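Local coordinates for sigma regulatory family protein-PP2C phosphatase (Chlamydia trachomatis serovar L2, PDB 6MAB) that probably acts as a phosphatase regulating a sigma factor, represented here by its periplasmic sensor domain, which probably binds TCA cycle intermediates, at residues A[23-28]-A[245-250]; A[103-108]-A[145-150]; A[176-181]-A[202-207]. All coordinates share one frame; numbering follows the deposited sequence. Where two conformers were deposited one is given.

Contact 1 of 3, residues A[23-28]-A[245-250]; sequences FKAHTL and YIHSLP
The imidazole of His247 presents its CD2 corner to the methyl of Ala25, CD2 to CB 3.4 Å, and the methyl comes in obliquely, neither squarely over a face nor in line with an edge. NE2 sits farther back, 3.8 Å from the same CB. Ala21 and Leu22, a turn earlier on the helix, also touch this side chain. The other flat group worth noting lies within the helix: the Phe23 ring has OG1 of Thr27 3.6 Å above one face, offset toward the rim.

His247 reaches the helix because its CG runs anti to the backbone N (chi1 174°), which swings the ring out toward the helix. Two residues on, Leu249 points the same way and brings its CD2 branch to Ala25, 4.2 Å from CB and 3.9 Å from the carbonyl O. Ala25 therefore meets the imidazole and a leucine methyl with one small side chain, and its CA comes within 7.2 Å of the CA of Leu249.

This is helix-on-sheet packing. The long helix 2-31 packs against strand 240-249, and the strand residues facing it alternate: Tyr245 rests on Arg18 and Ala21, His247 comes next, then Leu249. Ile246 and Ser248 turn to the other side. Ile256 of the adjoining strand 254-261 also touches Ala25, so two strands of the six-stranded sheet bear on this point of the helix.

Of the pairs described across the contact, each is carbon against carbon or carbon against a backbone oxygen or ring nitrogen. What joins helix to strand here is thus close fit and dispersion, and the imidazole meets the alanine methyl through its CD2 corner, by van der Waals contact rather than by a polar bond.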
ATOM      1  N   PHE A  23       5.894  14.506  -4.875  1.00 28.32           N
ATOM      2  CA  PHE A  23       6.004  13.971  -6.227  1.00 34.72           C
ATOM      3  C   PHE A  23       5.763  12.478  -6.238  1.00 30.53           C
ATOM      4  O   PHE A  23       5.102  11.947  -7.141  1.00 28.20           O
ATOM      5  CB  PHE A  23       7.375  14.269  -6.836  1.00 32.98           C
ATOM      6  CG  PHE A  23       7.650  13.487  -8.094  1.00 43.40           C
ATOM      7  CD1 PHE A  23       7.315  14.006  -9.331  1.00 46.16           C
ATOM      8  CD2 PHE A  23       8.225  12.229  -8.037  1.00 53.27           C
ATOM      9  CE1 PHE A  23       7.551  13.287 -10.483  1.00 53.86           C
ATOM     10  CE2 PHE A  23       8.463  11.504  -9.187  1.00 60.98           C
ATOM     11  CZ  PHE A  23       8.127  12.038 -10.415  1.00 60.60           C
ATOM     12  N   LYS A  24       6.336  11.768  -5.262  1.00 23.16           N
ATOM     13  CA  LYS A  24       6.165  10.320  -5.230  1.00 21.54           C
ATOM     14  C   LYS A  24       4.720   9.950  -4.932  1.00 23.93           C
ATOM     15  O   LYS A  24       4.176   9.012  -5.535  1.00 22.92           O
ATOM     16  CB  LYS A  24       7.140   9.712  -4.208  1.00 20.81           C
ATOM     17  CG  LYS A  24       8.611   9.933  -4.578  1.00 26.87           C
ATOM     18  CD  LYS A  24       9.546   9.534  -3.438  1.00 25.92           C
ATOM     19  CE  LYS A  24      10.979  10.007  -3.639  1.00 24.56           C
ATOM     20  NZ  LYS A  24      11.661   9.309  -4.741  1.00 31.47           N
ATOM     21  N   ALA A  25       4.076  10.696  -4.027  1.00 24.11           N
ATOM     22  CA  ALA A  25       2.662  10.497  -3.737  1.00 29.60           C
ATOM     23  C   ALA A  25       1.817  10.681  -4.986  1.00 33.65           C
ATOM     24  O   ALA A  25       0.908   9.894  -5.254  1.00 26.41           O
ATOM     25  CB  ALA A  25       2.202  11.475  -2.651  1.00 29.88           C
ATOM     26  N   HIS A  26       2.091  11.739  -5.751  1.00 26.17           N
ATOM     27  CA  HIS A  26       1.314  11.997  -6.954  1.00 27.29           C
ATOM     28  C   HIS A  26       1.494  10.878  -7.965  1.00 25.27           C
ATOM     29  O   HIS A  26       0.529  10.456  -8.620  1.00 29.30           O
ATOM     30  CB  HIS A  26       1.734  13.340  -7.546  1.00 43.10           C
ATOM     31  CG  HIS A  26       1.172  13.601  -8.908  1.00 64.85           C
ATOM     32  ND1 HIS A  26      -0.105  14.080  -9.108  1.00 66.96           N
ATOM     33  CD2 HIS A  26       1.711  13.443 -10.140  1.00 68.83           C
ATOM     34  CE1 HIS A  26      -0.325  14.213 -10.404  1.00 69.12           C
ATOM     35  NE2 HIS A  26       0.761  13.832 -11.052  1.00 67.53           N
ATOM     36  N   THR A  27       2.716  10.351  -8.082  1.00 26.95           N
ATOM     37  CA  THR A  27       2.948   9.233  -8.989  1.00 24.03           C
ATOM     38  C   THR A  27       2.101   8.031  -8.588  1.00 23.53           C
ATOM     39  O   THR A  27       1.442   7.404  -9.426  1.00 26.00           O
ATOM     40  CB  THR A  27       4.441   8.880  -9.010  1.00 28.20           C
ATOM     41  OG1 THR A  27       5.194  10.000  -9.501  1.00 31.39           O
ATOM     42  CG2 THR A  27       4.706   7.685  -9.919  1.00 30.83           C
ATOM     43  N   LEU A  28       2.099   7.701  -7.297  1.00 23.33           N
ATOM     44  CA  LEU A  28       1.303   6.579  -6.835  1.00 19.34           C
ATOM     45  C   LEU A  28      -0.197   6.825  -7.007  1.00 20.57           C
ATOM     46  O   LEU A  28      -0.942   5.884  -7.302  1.00 22.66           O
ATOM     47  CB  LEU A  28       1.671   6.269  -5.383  1.00 20.70           C
ATOM     48  CG  LEU A  28       3.109   5.770  -5.217  1.00 23.75           C
ATOM     49  CD1 LEU A  28       3.467   5.673  -3.735  1.00 27.19           C
ATOM     50  CD2 LEU A  28       3.329   4.406  -5.876  1.00 35.71           C
ATOM     51  N   TYR A 245      10.351  13.359   6.321  1.00 18.78           N
ATOM     52  CA  TYR A 245       9.048  13.992   6.176  1.00 20.43           C
ATOM     53  C   TYR A 245       8.013  12.906   5.902  1.00 17.04           C
ATOM     54  O   TYR A 245       8.250  12.042   5.067  1.00 19.21           O
ATOM     55  CB  TYR A 245       9.038  15.002   5.008  1.00 20.15           C
ATOM     56  CG  TYR A 245       7.714  15.684   4.805  1.00 18.39           C
ATOM     57  CD1 TYR A 245       7.363  16.783   5.561  1.00 23.73           C
ATOM     58  CD2 TYR A 245       6.805  15.228   3.854  1.00 25.57           C
ATOM     59  CE1 TYR A 245       6.153  17.424   5.379  1.00 32.09           C
ATOM     60  CE2 TYR A 245       5.590  15.861   3.666  1.00 34.48           C
ATOM     61  CZ  TYR A 245       5.272  16.948   4.441  1.00 37.63           C
ATOM     62  OH  TYR A 245       4.070  17.569   4.266  1.00 37.77           O
ATOM     63  N   ILE A 246       6.874  12.959   6.579  1.00 20.17           N
ATOM     64  CA  ILE A 246       5.818  11.960   6.396  1.00 21.55           C
ATOM     65  C   ILE A 246       4.629  12.611   5.717  1.00 21.35           C
ATOM     66  O   ILE A 246       4.034  13.561   6.249  1.00 26.85           O
ATOM     67  CB  ILE A 246       5.378  11.327   7.720  1.00 26.03           C
ATOM     68  CG1 ILE A 246       6.540  10.589   8.362  1.00 25.95           C
ATOM     69  CG2 ILE A 246       4.234  10.355   7.475  1.00 30.05           C
ATOM     70  CD1 ILE A 246       6.254  10.181   9.804  1.00 38.95           C
ATOM     71  N   HIS A 247       4.264  12.082   4.558  1.00 24.00           N
ATOM     72  CA  HIS A 247       3.108  12.559   3.820  1.00 24.84           C
ATOM     73  C   HIS A 247       2.030  11.488   3.761  1.00 27.21           C
ATOM     74  O   HIS A 247       2.302  10.356   3.354  1.00 28.63           O
ATOM     75  CB  HIS A 247       3.483  12.948   2.409  1.00 29.77           C
ATOM     76  CG  HIS A 247       2.296  13.301   1.586  1.00 35.80           C
ATOM     77  ND1 HIS A 247       1.504  14.393   1.871  1.00 47.42           N
ATOM     78  CD2 HIS A 247       1.719  12.674   0.537  1.00 34.46           C
ATOM     79  CE1 HIS A 247       0.509  14.446   1.005  1.00 45.47           C
ATOM     80  NE2 HIS A 247       0.618  13.419   0.180  1.00 44.10           N
ATOM     81  N   SER A 248       0.805  11.855   4.129  1.00 31.42           N
ATOM     82  CA  SER A 248      -0.290  10.895   4.174  1.00 36.20           C
ATOM     83  C   SER A 248      -1.083  10.882   2.871  1.00 35.30           C
ATOM     84  O   SER A 248      -1.391  11.936   2.311  1.00 36.87           O
ATOM     85  CB  SER A 248      -1.216  11.213   5.345  1.00 41.81           C
ATOM     86  OG  SER A 248      -0.549  10.941   6.570  1.00 49.39           O
ATOM     87  N   LEU A 249      -1.409   9.669   2.390  1.00 34.73           N
ATOM     88  CA  LEU A 249      -2.347   9.463   1.283  1.00 42.82           C
ATOM     89  C   LEU A 249      -3.613   8.819   1.834  1.00 58.44           C
ATOM     90  O   LEU A 249      -3.829   7.601   1.682  1.00 39.80           O
ATOM     91  CB  LEU A 249      -1.777   8.575   0.181  1.00 35.28           C
ATOM     92  CG  LEU A 249      -0.516   9.032  -0.545  1.00 30.54           C
ATOM     93  CD1 LEU A 249       0.740   8.721   0.251  1.00 31.75           C
ATOM     94  CD2 LEU A 249      -0.487   8.370  -1.913  1.00 39.91           C
ATOM     95  N   PRO A 250      -4.472   9.605   2.476  1.00 49.09           N
ATOM     96  CA  PRO A 250      -5.634   9.013   3.154  1.00 66.68           C
ATOM     97  C   PRO A 250      -6.548   8.234   2.225  1.00 58.69           C
ATOM     98  O   PRO A 250      -7.118   7.221   2.652  1.00 44.90           O
ATOM     99  CB  PRO A 250      -6.341  10.234   3.763  1.00 88.50           C
ATOM    100  CG  PRO A 250      -5.904  11.392   2.923  1.00 88.54           C
ATOM    101  CD  PRO A 250      -4.500  11.078   2.487  1.00 66.25           C
TER

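Contact 2 of 3, residues A[103-108]-A[145-150]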
ATOM      1  N   GLN A 103     -11.496 -12.614   5.408  1.00 28.23           N
ATOM      2  CA  GLN A 103     -10.376 -11.851   5.946  1.00 28.25           C
ATOM      3  C   GLN A 103      -9.724 -10.992   4.879  1.00 29.77           C
ATOM      4  O   GLN A 103      -9.101  -9.983   5.211  1.00 34.90           O
ATOM      5  CB  GLN A 103      -9.319 -12.775   6.531  1.00 38.96           C
ATOM      6  CG  GLN A 103      -9.113 -12.628   8.024  1.00 69.91           C
ATOM      7  CD  GLN A 103     -10.229 -13.247   8.810  1.00 85.68           C
ATOM      8  OE1 GLN A 103     -11.403 -12.991   8.542  1.00 71.16           O
ATOM      9  NE2 GLN A 103      -9.878 -14.078   9.786  1.00114.46           N
ATOM     10  N   GLU A 104      -9.854 -11.377   3.615  1.00 24.48           N
ATOM     11  CA  GLU A 104      -9.170 -10.689   2.529  1.00 25.06           C
ATOM     12  C   GLU A 104      -9.944  -9.465   2.046  1.00 23.89           C
ATOM     13  O   GLU A 104      -9.352  -8.544   1.468  1.00 20.68           O
ATOM     14  CB  GLU A 104      -8.953 -11.665   1.359  1.00 23.82           C
ATOM     15  CG  GLU A 104      -7.835 -12.695   1.537  1.00 27.63           C
ATOM     16  CD  GLU A 104      -8.216 -13.930   2.373  1.00 31.97           C
ATOM     17  OE1 GLU A 104      -9.354 -14.028   2.899  1.00 27.09           O
ATOM     18  OE2 GLU A 104      -7.354 -14.826   2.490  1.00 28.05           O
ATOM     19  N   ILE A 105     -11.255  -9.446   2.229  1.00 22.62           N
ATOM     20  CA  ILE A 105     -12.090  -8.359   1.717  1.00 21.40           C
ATOM     21  C   ILE A 105     -12.238  -7.317   2.810  1.00 26.00           C
ATOM     22  O   ILE A 105     -12.673  -7.633   3.913  1.00 24.78           O
ATOM     23  CB  ILE A 105     -13.469  -8.880   1.282  1.00 21.83           C
ATOM     24  CG1 ILE A 105     -13.360  -9.867   0.123  1.00 23.49           C
ATOM     25  CG2 ILE A 105     -14.419  -7.725   0.904  1.00 24.92           C
ATOM     26  CD1 ILE A 105     -12.729  -9.340  -1.138  1.00 22.33           C
ATOM     27  N   PHE A 106     -11.920  -6.067   2.502  1.00 22.92           N
ATOM     28  CA  PHE A 106     -11.983  -4.941   3.413  0.50 29.47           C
ATOM     29  C   PHE A 106     -12.887  -3.827   2.895  1.00 27.33           C
ATOM     30  O   PHE A 106     -12.890  -2.748   3.490  1.00 29.20           O
ATOM     31  CB  PHE A 106     -10.585  -4.333   3.643  0.50 34.97           C
ATOM     32  CG  PHE A 106      -9.440  -5.319   3.584  0.50 33.19           C
ATOM     33  CD1 PHE A 106      -9.372  -6.383   4.461  0.50 33.04           C
ATOM     34  CD2 PHE A 106      -8.402  -5.142   2.675  0.50 26.50           C
ATOM     35  CE1 PHE A 106      -8.310  -7.267   4.419  0.50 34.33           C
ATOM     36  CE2 PHE A 106      -7.337  -6.027   2.631  0.50 32.76           C
ATOM     37  CZ  PHE A 106      -7.295  -7.090   3.509  0.50 28.30           C
ATOM     38  N   LEU A 107     -13.559  -4.028   1.769  1.00 23.00           N
ATOM     39  CA  LEU A 107     -14.376  -3.003   1.116  1.00 19.81           C
ATOM     40  C   LEU A 107     -15.817  -3.051   1.626  1.00 26.09           C
ATOM     41  O   LEU A 107     -16.473  -4.096   1.557  1.00 29.36           O
ATOM     42  CB  LEU A 107     -14.341  -3.235  -0.387  1.00 17.89           C
ATOM     43  CG  LEU A 107     -15.213  -2.337  -1.307  1.00 21.95           C
ATOM     44  CD1 LEU A 107     -14.758  -0.915  -1.243  1.00 24.01           C
ATOM     45  CD2 LEU A 107     -15.167  -2.814  -2.728  1.00 21.93           C
ATOM     46  N   SER A 108     -16.327  -1.916   2.091  1.00 28.39           N
ATOM     47  CA  SER A 108     -17.687  -1.886   2.610  1.00 37.84           C
ATOM     48  C   SER A 108     -18.678  -1.686   1.468  1.00 30.59           C
ATOM     49  O   SER A 108     -18.306  -1.340   0.343  1.00 30.09           O
ATOM     50  CB  SER A 108     -17.841  -0.790   3.667  1.00 44.04           C
ATOM     51  OG  SER A 108     -17.872   0.494   3.078  1.00 45.97           O
ATOM     52  N   VAL A 145     -17.216  -8.824  -5.254  1.00 20.38           N
ATOM     53  CA  VAL A 145     -16.082  -7.916  -5.317  1.00 22.62           C
ATOM     54  C   VAL A 145     -15.112  -8.429  -6.369  1.00 23.84           C
ATOM     55  O   VAL A 145     -14.844  -9.628  -6.436  1.00 21.55           O
ATOM     56  CB  VAL A 145     -15.395  -7.798  -3.941  1.00 21.90           C
ATOM     57  CG1 VAL A 145     -14.088  -6.991  -4.044  1.00 20.09           C
ATOM     58  CG2 VAL A 145     -16.357  -7.150  -2.949  1.00 25.17           C
ATOM     59  N   LEU A 146     -14.617  -7.525  -7.220  1.00 18.27           N
ATOM     60  CA  LEU A 146     -13.502  -7.825  -8.117  1.00 17.42           C
ATOM     61  C   LEU A 146     -12.217  -7.487  -7.370  1.00 16.40           C
ATOM     62  O   LEU A 146     -11.974  -6.322  -7.018  1.00 17.69           O
ATOM     63  CB  LEU A 146     -13.601  -7.033  -9.415  1.00 19.55           C
ATOM     64  CG  LEU A 146     -12.475  -7.333 -10.412  1.00 17.74           C
ATOM     65  CD1 LEU A 146     -12.514  -8.788 -10.847  1.00 22.15           C
ATOM     66  CD2 LEU A 146     -12.581  -6.438 -11.641  1.00 20.53           C
ATOM     67  N   TYR A 147     -11.426  -8.525  -7.077  1.00 16.62           N
ATOM     68  CA  TYR A 147     -10.256  -8.469  -6.223  1.00 16.63           C
ATOM     69  C   TYR A 147      -9.012  -8.687  -7.080  1.00 20.09           C
ATOM     70  O   TYR A 147      -8.905  -9.710  -7.759  1.00 18.60           O
ATOM     71  CB  TYR A 147     -10.413  -9.561  -5.168  1.00 16.22           C
ATOM     72  CG  TYR A 147      -9.291  -9.737  -4.167  1.00 16.78           C
ATOM     73  CD1 TYR A 147      -8.184 -10.498  -4.470  1.00 18.11           C
ATOM     74  CD2 TYR A 147      -9.383  -9.186  -2.894  1.00 18.62           C
ATOM     75  CE1 TYR A 147      -7.155 -10.688  -3.528  1.00 17.60           C
ATOM     76  CE2 TYR A 147      -8.364  -9.369  -1.953  1.00 18.76           C
ATOM     77  CZ  TYR A 147      -7.266 -10.125  -2.279  1.00 18.44           C
ATOM     78  OH  TYR A 147      -6.258 -10.332  -1.354  1.00 22.91           O
ATOM     79  N   THR A 148      -8.083  -7.725  -7.072  1.00 16.36           N
ATOM     80  CA  THR A 148      -6.841  -7.874  -7.824  1.00 16.11           C
ATOM     81  C   THR A 148      -5.626  -7.581  -6.945  1.00 17.62           C
ATOM     82  O   THR A 148      -5.658  -6.729  -6.039  1.00 17.15           O
ATOM     83  CB  THR A 148      -6.783  -7.006  -9.085  1.00 20.03           C
ATOM     84  OG1 THR A 148      -6.957  -5.646  -8.739  1.00 21.12           O
ATOM     85  CG2 THR A 148      -7.863  -7.409 -10.077  1.00 21.67           C
ATOM     86  N   LEU A 149      -4.565  -8.342  -7.223  1.00 17.76           N
ATOM     87  CA  LEU A 149      -3.245  -8.193  -6.620  1.00 15.95           C
ATOM     88  C   LEU A 149      -2.222  -7.979  -7.728  1.00 19.51           C
ATOM     89  O   LEU A 149      -2.138  -8.789  -8.657  1.00 18.90           O
ATOM     90  CB  LEU A 149      -2.862  -9.440  -5.820  1.00 17.55           C
ATOM     91  CG  LEU A 149      -3.784  -9.899  -4.697  1.00 17.96           C
ATOM     92  CD1 LEU A 149      -3.257 -11.202  -4.091  1.00 20.70           C
ATOM     93  CD2 LEU A 149      -3.948  -8.837  -3.608  1.00 17.80           C
ATOM     94  N   SER A 150      -1.460  -6.894  -7.625  1.00 15.94           N
ATOM     95  CA  SER A 150      -0.445  -6.512  -8.597  1.00 20.37           C
ATOM     96  C   SER A 150       0.886  -6.242  -7.886  1.00 21.33           C
ATOM     97  O   SER A 150       0.934  -5.495  -6.897  1.00 20.35           O
ATOM     98  CB  SER A 150      -0.941  -5.252  -9.380  1.00 24.64           C
ATOM     99  OG  SER A 150       0.096  -4.603 -10.073  1.00 45.64           O
TER
HETATM  100  O   HOH W   1      -6.539  -8.917   0.896  1.00 21.59           O
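Glu104 lays its CB beside the phenol of Tyr147, 4.0 Å from OH, with the carboxylate turned 75° from the ring plane. The bend at chi2 (81°) carries that carboxylate away from the tyrosine toward Arg207, with which OE2 forms a salt bridge. The backbone oxygen of Glu104 stays with Tyr147: it stands at the ring edge, near the plane, 3.7 Å from CE2. A water links the two groups, donating to Glu104 O at 2.9 Å and accepting from Tyr147 OH at 2.7 Å, and the water lies in the ring plane, at the edge. With Gln131 NE2 donating as well, this carbonyl has two hydrogen-bond donors in a buried place.

Ile105 follows, with CD1 as its working end. That methyl meets CG1 of Val145 tip to tip at 4.0 Å and approaches the tyrosine obliquely, 3.8 Å from CD2. Val145 and Tyr147 project from the same face of strand 142-151, the central strand of the five-stranded antiparallel sheet, whose order 2-1-5-4-3 is that of a PAS-like module, as in Cache sensor domains. The loop between strands 86-91 and 113-119 covers this face, while Leu146 and Thr148 on the other side meet helix 35-45.

Farther along, the loop backbone is held at Phe106 N and Ser108 O by hydrogen bonds to the side chains of Gln131 and Asn133 on strand 126-135.

Contact 3 of 3, residues A[176-181]-A[202-207]; sequences NGIILQ and CDVFLR
A small apolar packing of Ile178 and Leu180 on Val204, with the polar side chains of Asn176 and Asp203 at one end, joins the edge of the six-stranded sheet to the loop that leads on toward strand 224-225. Residues 176-178 belong to the turn between strands 169-174 and 179-182, the latter being an outermost strand of the sheet.

Val204 reaches both apolar neighbours by using its two branches separately. CG2 comes up against the branch point of Ile178, 3.7 Å from CB, and the two side chains cross at about a right angle. CG1, placed anti to the backbone N (chi1 168°), lies 3.9 Å from CD2 of Leu180, which slides past it in the opposite direction. The same CG1 also stands 3.7 Å above the centre of one face of the Phe205 ring, so this methyl is held between a leucine branch and an aromatic face. Leu117 of strand 113-119 touches Leu180 as well, bringing in the other sheet.

At the polar end, the planes of the Asn176 amide and the Asp203 carboxylate are only 19° apart. As modelled, OD1 of Asn176 is 2.9 Å from OD2 of Asp203; the amide is probably turned over, in which case its NH2 would face the carboxylate and a hydrogen bond would be possible.

Arg118 and Lys175 both touch Asp203, and would probably favour an ionised carboxylate if their charged ends lie near it. The chemistry therefore changes along a short run of loop: a partly exposed carboxylate beside polar and basic residues, then a buried valine wedged against hydrocarbon.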
ATOM      1  N   ASN A 176      -0.917   2.055  10.344  1.00 24.79           N
ATOM      2  CA  ASN A 176      -0.592   1.950  11.763  1.00 27.46           C
ATOM      3  C   ASN A 176       0.910   2.015  12.028  1.00 25.36           C
ATOM      4  O   ASN A 176       1.345   1.730  13.148  1.00 27.11           O
ATOM      5  CB  ASN A 176      -1.120   0.645  12.397  1.00 38.96           C
ATOM      6  CG  ASN A 176      -2.604   0.419  12.203  1.00 46.35           C
ATOM      7  OD1 ASN A 176      -3.047  -0.711  11.937  1.00 48.73           O
ATOM      8  ND2 ASN A 176      -3.387   1.460  12.408  1.00 32.94           N
ATOM      9  N   GLY A 177       1.712   2.357  11.035  1.00 20.36           N
ATOM     10  CA  GLY A 177       3.096   2.701  11.262  1.00 19.32           C
ATOM     11  C   GLY A 177       4.131   1.621  11.021  1.00 18.79           C
ATOM     12  O   GLY A 177       5.231   1.714  11.591  1.00 22.37           O
ATOM     13  N   ILE A 178       3.842   0.617  10.195  1.00 16.65           N
ATOM     14  CA  ILE A 178       4.827  -0.398   9.814  1.00 16.26           C
ATOM     15  C   ILE A 178       5.355  -0.053   8.422  1.00 15.66           C
ATOM     16  O   ILE A 178       4.572   0.146   7.486  1.00 18.55           O
ATOM     17  CB  ILE A 178       4.222  -1.807   9.839  1.00 21.94           C
ATOM     18  CG1 ILE A 178       3.739  -2.196  11.254  1.00 16.26           C
ATOM     19  CG2 ILE A 178       5.247  -2.825   9.353  1.00 21.47           C
ATOM     20  CD1 ILE A 178       4.845  -2.143  12.326  1.00 16.69           C
ATOM     21  N   ILE A 179       6.674  -0.006   8.275  1.00 15.82           N
ATOM     22  CA  ILE A 179       7.258   0.204   6.952  1.00 17.11           C
ATOM     23  C   ILE A 179       7.035  -1.033   6.088  1.00 19.66           C
ATOM     24  O   ILE A 179       7.394  -2.149   6.459  1.00 17.96           O
ATOM     25  CB  ILE A 179       8.740   0.569   7.069  1.00 16.94           C
ATOM     26  CG1 ILE A 179       8.881   1.937   7.760  1.00 20.31           C
ATOM     27  CG2 ILE A 179       9.403   0.575   5.691  1.00 18.68           C
ATOM     28  CD1 ILE A 179      10.302   2.347   8.096  1.00 23.62           C
ATOM     29  N   LEU A 180       6.412  -0.847   4.921  1.00 14.45           N
ATOM     30  CA  LEU A 180       6.222  -1.963   4.004  1.00 16.90           C
ATOM     31  C   LEU A 180       7.472  -2.219   3.175  1.00 21.53           C
ATOM     32  O   LEU A 180       7.821  -3.375   2.901  1.00 19.34           O
ATOM     33  CB  LEU A 180       5.026  -1.692   3.104  1.00 15.28           C
ATOM     34  CG  LEU A 180       3.678  -1.429   3.773  1.00 16.83           C
ATOM     35  CD1 LEU A 180       2.593  -1.269   2.694  1.00 20.23           C
ATOM     36  CD2 LEU A 180       3.301  -2.516   4.746  1.00 23.54           C
ATOM     37  N   GLN A 181       8.144  -1.151   2.744  1.00 18.00           N
ATOM     38  CA  GLN A 181       9.323  -1.258   1.907  1.00 19.26           C
ATOM     39  C   GLN A 181      10.036   0.081   1.920  1.00 20.39           C
ATOM     40  O   GLN A 181       9.385   1.136   1.892  1.00 18.68           O
ATOM     41  CB  GLN A 181       8.945  -1.670   0.486  1.00 16.40           C
ATOM     42  CG  GLN A 181      10.107  -2.062  -0.363  1.00 19.01           C
ATOM     43  CD  GLN A 181       9.664  -2.832  -1.573  1.00 30.65           C
ATOM     44  OE1 GLN A 181       9.486  -2.263  -2.646  1.00 29.22           O
ATOM     45  NE2 GLN A 181       9.474  -4.146  -1.408  1.00 32.19           N
ATOM     46  N   CYS A 202      -2.188  -5.657  11.712  1.00 26.22           N
ATOM     47  CA  CYS A 202      -3.479  -6.097  11.204  1.00 34.15           C
ATOM     48  C   CYS A 202      -3.804  -5.527   9.831  1.00 31.02           C
ATOM     49  O   CYS A 202      -4.682  -6.075   9.156  1.00 36.33           O
ATOM     50  CB  CYS A 202      -4.576  -5.718  12.195  1.00 36.08           C
ATOM     51  SG  CYS A 202      -4.332  -6.506  13.797  1.00 39.09           S
ATOM     52  N   ASP A 203      -3.147  -4.440   9.416  1.00 28.37           N
ATOM     53  CA  ASP A 203      -3.402  -3.831   8.110  1.00 33.56           C
ATOM     54  C   ASP A 203      -2.161  -3.836   7.218  1.00 26.12           C
ATOM     55  O   ASP A 203      -2.038  -2.996   6.310  1.00 25.46           O
ATOM     56  CB  ASP A 203      -3.932  -2.398   8.272  1.00 41.17           C
ATOM     57  CG  ASP A 203      -2.926  -1.463   8.944  1.00 54.10           C
ATOM     58  OD1 ASP A 203      -1.827  -1.913   9.330  1.00 50.29           O
ATOM     59  OD2 ASP A 203      -3.239  -0.262   9.083  1.00 59.19           O
ATOM     60  N   VAL A 204      -1.238  -4.761   7.470  1.00 19.27           N
ATOM     61  CA  VAL A 204       0.035  -4.847   6.770  1.00 16.68           C
ATOM     62  C   VAL A 204       0.019  -5.932   5.695  1.00 21.61           C
ATOM     63  O   VAL A 204       0.626  -5.766   4.642  1.00 20.31           O
ATOM     64  CB  VAL A 204       1.174  -5.100   7.790  1.00 17.71           C
ATOM     65  CG1 VAL A 204       2.467  -5.475   7.096  1.00 19.51           C
ATOM     66  CG2 VAL A 204       1.389  -3.880   8.678  1.00 21.41           C
ATOM     67  N   PHE A 205      -0.616  -7.057   5.966  1.00 20.77           N
ATOM     68  CA  PHE A 205      -0.577  -8.224   5.109  1.00 23.61           C
ATOM     69  C   PHE A 205      -1.934  -8.391   4.415  1.00 23.73           C
ATOM     70  O   PHE A 205      -2.825  -7.536   4.533  1.00 28.13           O
ATOM     71  CB  PHE A 205      -0.165  -9.429   5.952  1.00 23.37           C
ATOM     72  CG  PHE A 205       1.203  -9.298   6.574  1.00 20.46           C
ATOM     73  CD1 PHE A 205       2.345  -9.330   5.790  1.00 22.72           C
ATOM     74  CD2 PHE A 205       1.345  -9.171   7.945  1.00 23.86           C
ATOM     75  CE1 PHE A 205       3.591  -9.213   6.355  1.00 27.19           C
ATOM     76  CE2 PHE A 205       2.593  -9.060   8.532  1.00 19.47           C
ATOM     77  CZ  PHE A 205       3.720  -9.092   7.755  1.00 21.59           C
ATOM     78  N   LEU A 206      -2.105  -9.493   3.681  1.00 22.33           N
ATOM     79  CA  LEU A 206      -3.331  -9.685   2.909  1.00 21.36           C
ATOM     80  C   LEU A 206      -4.495 -10.160   3.755  1.00 22.81           C
ATOM     81  O   LEU A 206      -5.643 -10.081   3.307  1.00 30.42           O
ATOM     82  CB  LEU A 206      -3.109 -10.683   1.782  1.00 22.93           C
ATOM     83  CG  LEU A 206      -2.150 -10.278   0.674  1.00 26.43           C
ATOM     84  CD1 LEU A 206      -2.003 -11.416  -0.295  1.00 32.82           C
ATOM     85  CD2 LEU A 206      -2.706  -9.047  -0.038  1.00 26.07           C
ATOM     86  N   ARG A 207      -4.228 -10.629   4.973  1.00 26.07           N
ATOM     87  CA  ARG A 207      -5.246 -11.057   5.910  1.00 27.95           C
ATOM     88  C   ARG A 207      -5.015 -10.351   7.235  1.00 38.99           C
ATOM     89  O   ARG A 207      -3.876 -10.050   7.596  1.00 37.65           O
ATOM     90  CB  ARG A 207      -5.221 -12.571   6.120  1.00 30.65           C
ATOM     91  CG  ARG A 207      -5.495 -13.363   4.866  1.00 32.72           C
ATOM     92  CD  ARG A 207      -5.212 -14.842   5.092  1.00 39.87           C
ATOM     93  NE  ARG A 207      -5.899 -15.323   6.279  1.00 35.85           N
ATOM     94  CZ  ARG A 207      -7.090 -15.914   6.301  1.00 39.46           C
ATOM     95  NH1 ARG A 207      -7.780 -16.130   5.188  1.00 42.13           N
ATOM     96  NH2 ARG A 207      -7.595 -16.302   7.465  1.00 37.90           N
TER

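How the contacts relate
All three contacts are buried, yet they bind different parts of the domain. Contact 1 and contact 3 both reach the six-stranded sheet, about 17 Å apart between centres: one packs the long helix on the sheet by apolar contact, the other packs an edge strand on a loop and keeps a polar, partly exposed end. Contact 2 belongs to the five-stranded sheet and mixes hydrocarbon with a water bridge. Contacts 2 and 3 touch one another, through the salt bridge of Glu104 and through Leu149 packing on Leu206, CD2 to CD2 3.8 Å, so the 202-207 loop bridges the two sheets. Both are nested within the chain loop closed by contact 1.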